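Local coordinates for L-arabinose ABC transporter, periplasmic L-arabinose-binding protein (PDB 4KZK) that probably captures L-arabinose or the related sugar D-galactose in the periplasm and hands it to an ABC transporter for uptake, at residues Gly215-Ala220 against Val247-Gly252; Ile222-His227 against Glu251-Gly256; Thr82-Leu87 against Ala109-Arg114. All blocks are in the same frame, centred on the assembly; numbering follows the deposited sequence.

Contact 1. Residues Gly215-Ala220 against Val247-Gly252; sequences GAFNAA and VRAGEG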
loop_
_atom_site.group_PDB
_atom_site.type_symbol
_atom_site.label_atom_id
_atom_site.label_comp_id
_atom_site.label_asym_id
_atom_site.label_seq_id
_atom_site.Cartn_x
_atom_site.Cartn_y
_atom_site.Cartn_z
ATOM N N GLY A 215 2.831 12.758 -6.295
ATOM C CA GLY A 215 1.629 13.356 -5.684
ATOM C C GLY A 215 1.845 13.813 -4.249
ATOM O O GLY A 215 1.405 14.895 -3.839
ATOM N N ALA A 216 2.524 12.975 -3.479
ATOM C CA ALA A 216 2.840 13.285 -2.105
ATOM C C ALA A 216 3.815 14.451 -1.985
ATOM O O ALA A 216 3.646 15.273 -1.110
ATOM C CB ALA A 216 3.436 12.060 -1.436
ATOM N N PHE A 217 4.869 14.451 -2.817
ATOM C CA PHE A 217 5.871 15.514 -2.821
ATOM C C PHE A 217 5.176 16.863 -3.037
ATOM O O PHE A 217 5.397 17.826 -2.298
ATOM C CB PHE A 217 6.938 15.230 -3.887
ATOM C CG PHE A 217 8.010 16.275 -3.971
ATOM C CD1 PHE A 217 9.110 16.231 -3.134
ATOM C CD2 PHE A 217 7.930 17.294 -4.910
ATOM C CE1 PHE A 217 10.104 17.200 -3.224
ATOM C CE2 PHE A 217 8.904 18.269 -5.002
ATOM C CZ PHE A 217 9.999 18.223 -4.157
ATOM N N ASN A 218 4.310 16.915 -4.041
ATOM C CA ASN A 218 3.583 18.159 -4.319
ATOM C C ASN A 218 2.616 18.553 -3.222
ATOM O O ASN A 218 2.530 19.714 -2.847
ATOM C CB ASN A 218 2.853 18.080 -5.664
ATOM C CG ASN A 218 3.805 17.993 -6.835
ATOM O OD1 ASN A 218 4.952 18.432 -6.756
ATOM N ND2 ASN A 218 3.344 17.426 -7.911
ATOM N N ALA A 219 1.858 17.600 -2.708
ATOM C CA ALA A 219 0.925 17.918 -1.639
ATOM C C ALA A 219 1.634 18.358 -0.364
ATOM O O ALA A 219 1.178 19.254 0.325
ATOM C CB ALA A 219 0.024 16.737 -1.369
ATOM N N ALA A 220 2.755 17.723 -0.041
ATOM C CA ALA A 220 3.485 18.081 1.187
ATOM C C ALA A 220 4.021 19.504 1.102
ATOM O O ALA A 220 3.913 20.257 2.065
ATOM C CB ALA A 220 4.604 17.089 1.472
ATOM N N VAL A 247 8.888 13.251 2.987
ATOM C CA VAL A 247 10.226 13.351 3.552
ATOM C C VAL A 247 11.115 14.181 2.601
ATOM O O VAL A 247 11.835 15.093 3.032
ATOM C CB VAL A 247 10.831 11.961 3.859
ATOM C CG1 VAL A 247 12.309 12.041 4.266
ATOM C CG2 VAL A 247 10.023 11.259 4.959
ATOM N N ARG A 248 11.051 13.891 1.301
ATOM C CA ARG A 248 11.804 14.672 0.327
ATOM C C ARG A 248 11.372 16.136 0.313
ATOM O O ARG A 248 12.212 17.031 0.218
ATOM C CB ARG A 248 11.648 14.110 -1.089
ATOM C CG ARG A 248 12.327 12.769 -1.314
ATOM C CD ARG A 248 13.849 12.849 -1.244
ATOM N NE ARG A 248 14.354 12.462 0.067
ATOM C CZ ARG A 248 14.408 11.201 0.501
ATOM N NH1 ARG A 248 14.832 10.936 1.722
ATOM N NH2 ARG A 248 14.010 10.191 -0.260
ATOM N N ALA A 249 10.069 16.381 0.375
ATOM C CA ALA A 249 9.585 17.760 0.389
ATOM C C ALA A 249 10.123 18.496 1.616
ATOM O O ALA A 249 10.658 19.611 1.499
ATOM C CB ALA A 249 8.074 17.787 0.341
ATOM N N GLY A 250 10.068 17.846 2.782
ATOM C CA GLY A 250 10.579 18.454 4.006
ATOM C C GLY A 250 12.042 18.808 3.876
ATOM O O GLY A 250 12.474 19.883 4.275
ATOM N N GLU A 251 12.830 17.893 3.329
ATOM C CA GLU A 251 14.253 18.140 3.174
ATOM C C GLU A 251 14.520 19.413 2.366
ATOM O O GLU A 251 15.415 20.220 2.710
ATOM C CB GLU A 251 14.940 16.937 2.532
ATOM C CG GLU A 251 15.003 15.718 3.447
ATOM C CD GLU A 251 15.363 14.449 2.702
ATOM O OE1 GLU A 251 15.544 14.513 1.468
ATOM O OE2 GLU A 251 15.471 13.397 3.348
ATOM N N GLY A 252 13.735 19.605 1.308
ATOM C CA GLY A 252 13.839 20.794 0.463
ATOM C C GLY A 252 13.515 22.096 1.184
ATOM O O GLY A 252 13.907 23.164 0.728
#
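Phe217 and Ala220, one helical turn apart on helix 213-226, both reach Ala249 of helix 240-252. Phe217 comes first along the chain. Its CG stands anti to the backbone N (chi1 180°), which swings the ring across the gap to the neighbouring backbone: CD1 lies 3.6 Å from Ala249 N, an oblique approach, and 3.9 Å from Ala249 CB. At the ring edge, near its plane, CD1 also meets Arg248 CB at 3.9 Å. Beyond that carbon the arginine chain bends away, and its NE and NH1 grip Glu251 side-on, one nitrogen to each carboxylate oxygen; NE to OE1 is 2.8 Å. NH2 has a further salt bridge to Glu274. The backbones come nearest at Phe217 and Ala249, CA to CA 5.4 Å. One turn on, Ala220 meets Ala249 methyl to methyl, CB to CB 3.7 Å. These two small side chains let the segment axes approach to 8.4 Å, at a crossing angle of -42°. Ala220 also touches Leu172 of strand 170-175, so Ala220 packs between the neighbouring helix and the sheet. Two neighbouring helices running in broadly the same direction over parallel strands are characteristic of the alpha/beta domains of periplasmic sugar-binding proteins.

Contact 2. Residues Ile222-His227 against Glu251-Gly256; sequences IAFTKH and EGRGIG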
loop_
_atom_site.group_PDB
_atom_site.type_symbol
_atom_site.label_atom_id
_atom_site.label_comp_id
_atom_site.label_asym_id
_atom_site.label_seq_id
_atom_site.Cartn_x
_atom_site.Cartn_y
_atom_site.Cartn_z
ATOM N N ILE A 222 2.855 22.010 -0.546
ATOM C CA ILE A 222 1.747 22.941 -0.348
ATOM C C ILE A 222 1.455 23.117 1.145
ATOM O O ILE A 222 1.257 24.235 1.627
ATOM C CB ILE A 222 0.472 22.501 -1.106
ATOM C CG1 ILE A 222 0.688 22.676 -2.612
ATOM C CG2 ILE A 222 -0.751 23.297 -0.637
ATOM C CD1 ILE A 222 -0.407 22.109 -3.491
ATOM N N ALA A 223 1.455 22.013 1.879
ATOM C CA ALA A 223 1.165 22.047 3.307
ATOM C C ALA A 223 2.264 22.744 4.107
ATOM O O ALA A 223 1.975 23.526 5.022
ATOM C CB ALA A 223 0.972 20.629 3.828
ATOM N N PHE A 224 3.525 22.431 3.805
ATOM C CA PHE A 224 4.634 23.062 4.535
ATOM C C PHE A 224 4.619 24.566 4.348
ATOM O O PHE A 224 4.858 25.322 5.295
ATOM C CB PHE A 224 5.984 22.512 4.089
ATOM C CG PHE A 224 6.232 21.084 4.484
ATOM C CD1 PHE A 224 5.964 20.646 5.777
ATOM C CD2 PHE A 224 6.770 20.169 3.570
ATOM C CE1 PHE A 224 6.192 19.335 6.150
ATOM C CE2 PHE A 224 7.004 18.847 3.948
ATOM C CZ PHE A 224 6.716 18.436 5.245
ATOM N N THR A 225 4.336 25.019 3.138
ATOM C CA THR A 225 4.247 26.459 2.890
ATOM C C THR A 225 3.202 27.155 3.764
ATOM O O THR A 225 3.450 28.261 4.247
ATOM C CB THR A 225 3.946 26.749 1.413
ATOM O OG1 THR A 225 4.982 26.175 0.619
ATOM C CG2 THR A 225 3.891 28.251 1.129
ATOM N N LYS A 226 2.042 26.532 3.958
ATOM C CA LYS A 226 0.995 27.129 4.801
ATOM C C LYS A 226 1.247 27.041 6.294
ATOM O O LYS A 226 0.669 27.812 7.049
ATOM C CB LYS A 226 -0.360 26.481 4.531
ATOM C CG LYS A 226 -0.814 26.653 3.106
ATOM C CD LYS A 226 -2.292 26.342 2.919
ATOM C CE LYS A 226 -2.614 26.299 1.434
ATOM N NZ LYS A 226 -3.969 25.753 1.136
ATOM N N HIS A 227 2.074 26.094 6.730
ATOM C CA HIS A 227 2.247 25.841 8.161
ATOM C C HIS A 227 3.700 25.949 8.585
ATOM O O HIS A 227 4.273 25.019 9.158
ATOM C CB HIS A 227 1.661 24.473 8.508
ATOM C CG HIS A 227 0.186 24.395 8.286
ATOM N ND1 HIS A 227 -0.722 24.851 9.215
ATOM C CD2 HIS A 227 -0.541 23.954 7.232
ATOM C CE1 HIS A 227 -1.945 24.676 8.751
ATOM N NE2 HIS A 227 -1.865 24.141 7.547
ATOM N N GLU A 251 12.830 17.893 3.329
ATOM C CA GLU A 251 14.253 18.140 3.174
ATOM C C GLU A 251 14.520 19.413 2.366
ATOM O O GLU A 251 15.415 20.220 2.710
ATOM C CB GLU A 251 14.940 16.937 2.532
ATOM C CG GLU A 251 15.003 15.718 3.447
ATOM C CD GLU A 251 15.363 14.449 2.702
ATOM O OE1 GLU A 251 15.544 14.513 1.468
ATOM O OE2 GLU A 251 15.471 13.397 3.348
ATOM N N GLY A 252 13.735 19.605 1.308
ATOM C CA GLY A 252 13.839 20.794 0.463
ATOM C C GLY A 252 13.515 22.096 1.184
ATOM O O GLY A 252 13.907 23.164 0.728
ATOM N N ARG A 253 12.793 21.998 2.300
ATOM C CA ARG A 253 12.419 23.156 3.123
ATOM C C ARG A 253 13.130 23.264 4.474
ATOM O O ARG A 253 12.631 23.944 5.380
ATOM C CB ARG A 253 10.941 23.072 3.440
ATOM C CG ARG A 253 10.048 22.804 2.265
ATOM C CD ARG A 253 8.661 23.179 2.691
ATOM N NE ARG A 253 8.437 24.618 2.584
ATOM C CZ ARG A 253 7.844 25.203 1.547
ATOM N NH1 ARG A 253 7.682 26.518 1.538
ATOM N NH2 ARG A 253 7.399 24.472 0.523
ATOM N N GLY A 254 14.251 22.579 4.637
ATOM C CA GLY A 254 14.994 22.642 5.885
ATOM C C GLY A 254 14.388 21.872 7.040
ATOM O O GLY A 254 14.744 22.121 8.184
ATOM N N ILE A 255 13.484 20.939 6.748
ATOM C CA ILE A 255 12.931 20.030 7.754
ATOM C C ILE A 255 13.587 18.678 7.536
ATOM O O ILE A 255 13.097 17.852 6.748
ATOM C CB ILE A 255 11.408 19.862 7.612
ATOM C CG1 ILE A 255 10.713 21.225 7.583
ATOM C CG2 ILE A 255 10.858 19.024 8.761
ATOM C CD1 ILE A 255 9.328 21.171 6.988
ATOM N N GLY A 256 14.693 18.464 8.237
ATOM C CA GLY A 256 15.459 17.238 8.105
ATOM C C GLY A 256 15.167 16.230 9.191
ATOM O O GLY A 256 14.189 16.347 9.920
#
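The Phe224 ring carries the CD1 methyl of Ile255 over one face, a CH-pi contact 3.8 Å from the ring centroid and 20° off its normal. Arg253 CD is placed obliquely by the same ring, and the guanidinium plane is turned 44° from the ring plane. One face of that guanidinium lies against the helix backbone, with Thr225 N above its centre at 3.8 Å from the plane and Phe224 C nearer the rim. A bend at chi3 (82°) turns the guanidinium so that this face meets the helix. Thr225 OG1 then sits 2.9 Å from Arg253 NH1, with the two side chains crossing at about a right angle; the clear hydrogen bond of this hydroxyl is to Asn221 O, one turn back. Arg253 NH2 makes a weak hydrogen bond to Asn221 OD1.

In 251-256 helix 240-252 gives way to loop through a Schellman motif, at the point where the alpha/beta domain passes from helix back to sheet. Gly254, at positive phi, is its C-prime residue, Gly254 N bonds to Glu251 O at 3.3 Å, and Ile255 N returns to Gly250 O. After this turn the chain continues to strand 260-264, and Ile255 packs on Phe224. Met260 of strand 260-264 touches both side chains, while Trp233 of strand 233-236 meets the Phe224 ring edge-to-face and also contacts Ile255.

Contact 3. Residues Thr82-Leu87 against Ala109-Arg114; sequences TALDSL and AAKAKR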
loop_
_atom_site.group_PDB
_atom_site.type_symbol
_atom_site.label_atom_id
_atom_site.label_comp_id
_atom_site.label_asym_id
_atom_site.label_seq_id
_atom_site.Cartn_x
_atom_site.Cartn_y
_atom_site.Cartn_z
ATOM N N THR A 82 -7.092 -3.695 -21.957
ATOM C CA THR A 82 -6.193 -4.391 -22.879
ATOM C C THR A 82 -5.492 -5.544 -22.177
ATOM O O THR A 82 -5.215 -6.560 -22.802
ATOM C CB THR A 82 -5.203 -3.436 -23.555
ATOM O OG1 THR A 82 -4.378 -2.802 -22.575
ATOM C CG2 THR A 82 -5.981 -2.371 -24.346
ATOM N N ALA A 83 -5.268 -5.432 -20.868
ATOM C CA ALA A 83 -4.630 -6.538 -20.145
ATOM C C ALA A 83 -5.539 -7.763 -20.142
ATOM O O ALA A 83 -5.094 -8.889 -20.351
ATOM C CB ALA A 83 -4.312 -6.127 -18.719
ATOM N N LEU A 84 -6.816 -7.555 -19.898
ATOM C CA LEU A 84 -7.761 -8.657 -19.874
ATOM C C LEU A 84 -7.936 -9.258 -21.277
ATOM O O LEU A 84 -8.035 -10.486 -21.404
ATOM C CB LEU A 84 -9.103 -8.193 -19.314
ATOM C CG LEU A 84 -9.131 -7.560 -17.915
ATOM C CD1 LEU A 84 -10.552 -7.100 -17.590
ATOM C CD2 LEU A 84 -8.540 -8.471 -16.849
ATOM N N ASP A 85 -7.918 -8.418 -22.319
ATOM C CA ASP A 85 -7.951 -8.911 -23.700
ATOM C C ASP A 85 -6.748 -9.814 -23.947
ATOM O O ASP A 85 -6.872 -10.883 -24.567
ATOM C CB ASP A 85 -7.887 -7.749 -24.701
ATOM C CG ASP A 85 -9.137 -6.890 -24.720
ATOM O OD1 ASP A 85 -10.181 -7.265 -24.142
ATOM O OD2 ASP A 85 -9.047 -5.817 -25.357
ATOM N N SER A 86 -5.570 -9.373 -23.509
ATOM C CA SER A 86 -4.341 -10.150 -23.740
ATOM C C SER A 86 -4.399 -11.496 -23.034
ATOM O O SER A 86 -3.973 -12.524 -23.585
ATOM C CB SER A 86 -3.086 -9.377 -23.293
ATOM O OG SER A 86 -1.887 -10.025 -23.745
ATOM N N LEU A 87 -4.901 -11.483 -21.801
ATOM C CA LEU A 87 -5.038 -12.701 -21.021
ATOM C C LEU A 87 -5.997 -13.675 -21.687
ATOM O O LEU A 87 -5.704 -14.885 -21.746
ATOM C CB LEU A 87 -5.462 -12.377 -19.586
ATOM C CG LEU A 87 -4.389 -11.696 -18.730
ATOM C CD1 LEU A 87 -4.980 -11.247 -17.398
ATOM C CD2 LEU A 87 -3.205 -12.622 -18.514
ATOM N N ALA A 109 -15.379 -7.380 -14.040
ATOM C CA ALA A 109 -16.106 -8.595 -13.754
ATOM C C ALA A 109 -16.819 -9.100 -15.003
ATOM O O ALA A 109 -16.814 -10.312 -15.289
ATOM C CB ALA A 109 -17.095 -8.349 -12.629
ATOM N N ALA A 110 -17.432 -8.185 -15.739
ATOM C CA ALA A 110 -18.170 -8.573 -16.937
ATOM C C ALA A 110 -17.238 -9.162 -17.995
ATOM O O ALA A 110 -17.557 -10.177 -18.624
ATOM C CB ALA A 110 -18.946 -7.392 -17.504
ATOM N N LYS A 111 -16.083 -8.541 -18.199
ATOM C CA LYS A 111 -15.141 -9.048 -19.198
ATOM C C LYS A 111 -14.548 -10.390 -18.788
ATOM O O LYS A 111 -14.419 -11.287 -19.608
ATOM C CB LYS A 111 -14.036 -8.027 -19.504
ATOM C CG LYS A 111 -12.974 -8.554 -20.464
ATOM C CD LYS A 111 -12.046 -7.450 -20.962
ATOM C CE LYS A 111 -12.678 -6.694 -22.116
ATOM N NZ LYS A 111 -11.807 -5.616 -22.640
ATOM N N ALA A 112 -14.155 -10.520 -17.524
ATOM C CA ALA A 112 -13.593 -11.772 -17.043
ATOM C C ALA A 112 -14.586 -12.913 -17.268
ATOM O O ALA A 112 -14.199 -14.017 -17.679
ATOM C CB ALA A 112 -13.223 -11.650 -15.563
ATOM N N LYS A 113 -15.865 -12.644 -16.992
ATOM C CA LYS A 113 -16.928 -13.631 -17.164
ATOM C C LYS A 113 -17.079 -14.009 -18.640
ATOM O O LYS A 113 -17.144 -15.187 -18.974
ATOM C CB LYS A 113 -18.253 -13.098 -16.606
ATOM N N ARG A 114 -17.125 -13.008 -19.514
ATOM C CA ARG A 114 -17.201 -13.233 -20.962
ATOM C C ARG A 114 -16.074 -14.143 -21.455
ATOM O O ARG A 114 -16.294 -15.053 -22.280
ATOM C CB ARG A 114 -17.136 -11.892 -21.696
#
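Segments 82-87 and 109-114 are both helical, and their backbones come nearest at Leu84 and Ala112, whose CA atoms are 7.2 Å apart. Side chains therefore bridge the gap, chiefly Lys111 from one helix and Leu84 with Asp85 from the other. Lys111 starts with CG anti to the backbone N (chi1 176°) and runs extended toward the opposite helix before bending at chi3 (-82°), a course that lays its methylenes against Leu84 and delivers the ammonium to Asp85. The Leu84 contact is made obliquely: Leu84 CB is 3.5 Å from Lys111 CD, tighter than usual for carbons, and Leu84 CD1 lies 3.7 Å from the same methylene.

In the fold, helices 77-89 and 105-114 follow strands 68-73 and 94-98 of a parallel part of the sheet, the alternating arrangement of an alpha/beta domain in a periplasmic binding protein of the LacI-related family. Ala83 and Leu87 touch the edge strand 68-73, so helix 77-89 uses one side for the sheet and another for the neighbouring helix.

At the polar end, Asp85 and Lys111 cross at about a right angle. Lys111 NZ donates to Asp85 OD1 over 2.8 Å in a hydrogen-bonded salt bridge, arriving on the syn side but 34° out of the carboxylate plane. OD1 has a second partner in the hydroxyl of Tyr115, just beyond helix 105-114, while NZ makes an additional weak hydrogen bond to Ser81 OG.

Following the chain from the N terminus, contact 3 comes first: it closes the loop from helix 77-89 through strand 94-98 to helix 105-114, and this loop closes before the others open. Contacts 1 and 2 come later and share helices 213-226 and 240-252. Their loops interlock rather than nest, since 222-227 follows 215-220 and 251-256 overlaps 247-252 at Glu251 and Gly252. They touch directly, with centres 7 Å apart: Phe224 CE2 of contact 2 packs on Ala249 CB. Contact 3 is about 45 Å from contact 2, centre to centre, on the opposite side of the chain's centre. It joins adjacent helices in one lobe, whereas contacts 1 and 2 join helices 213-226 and 240-252 in the other.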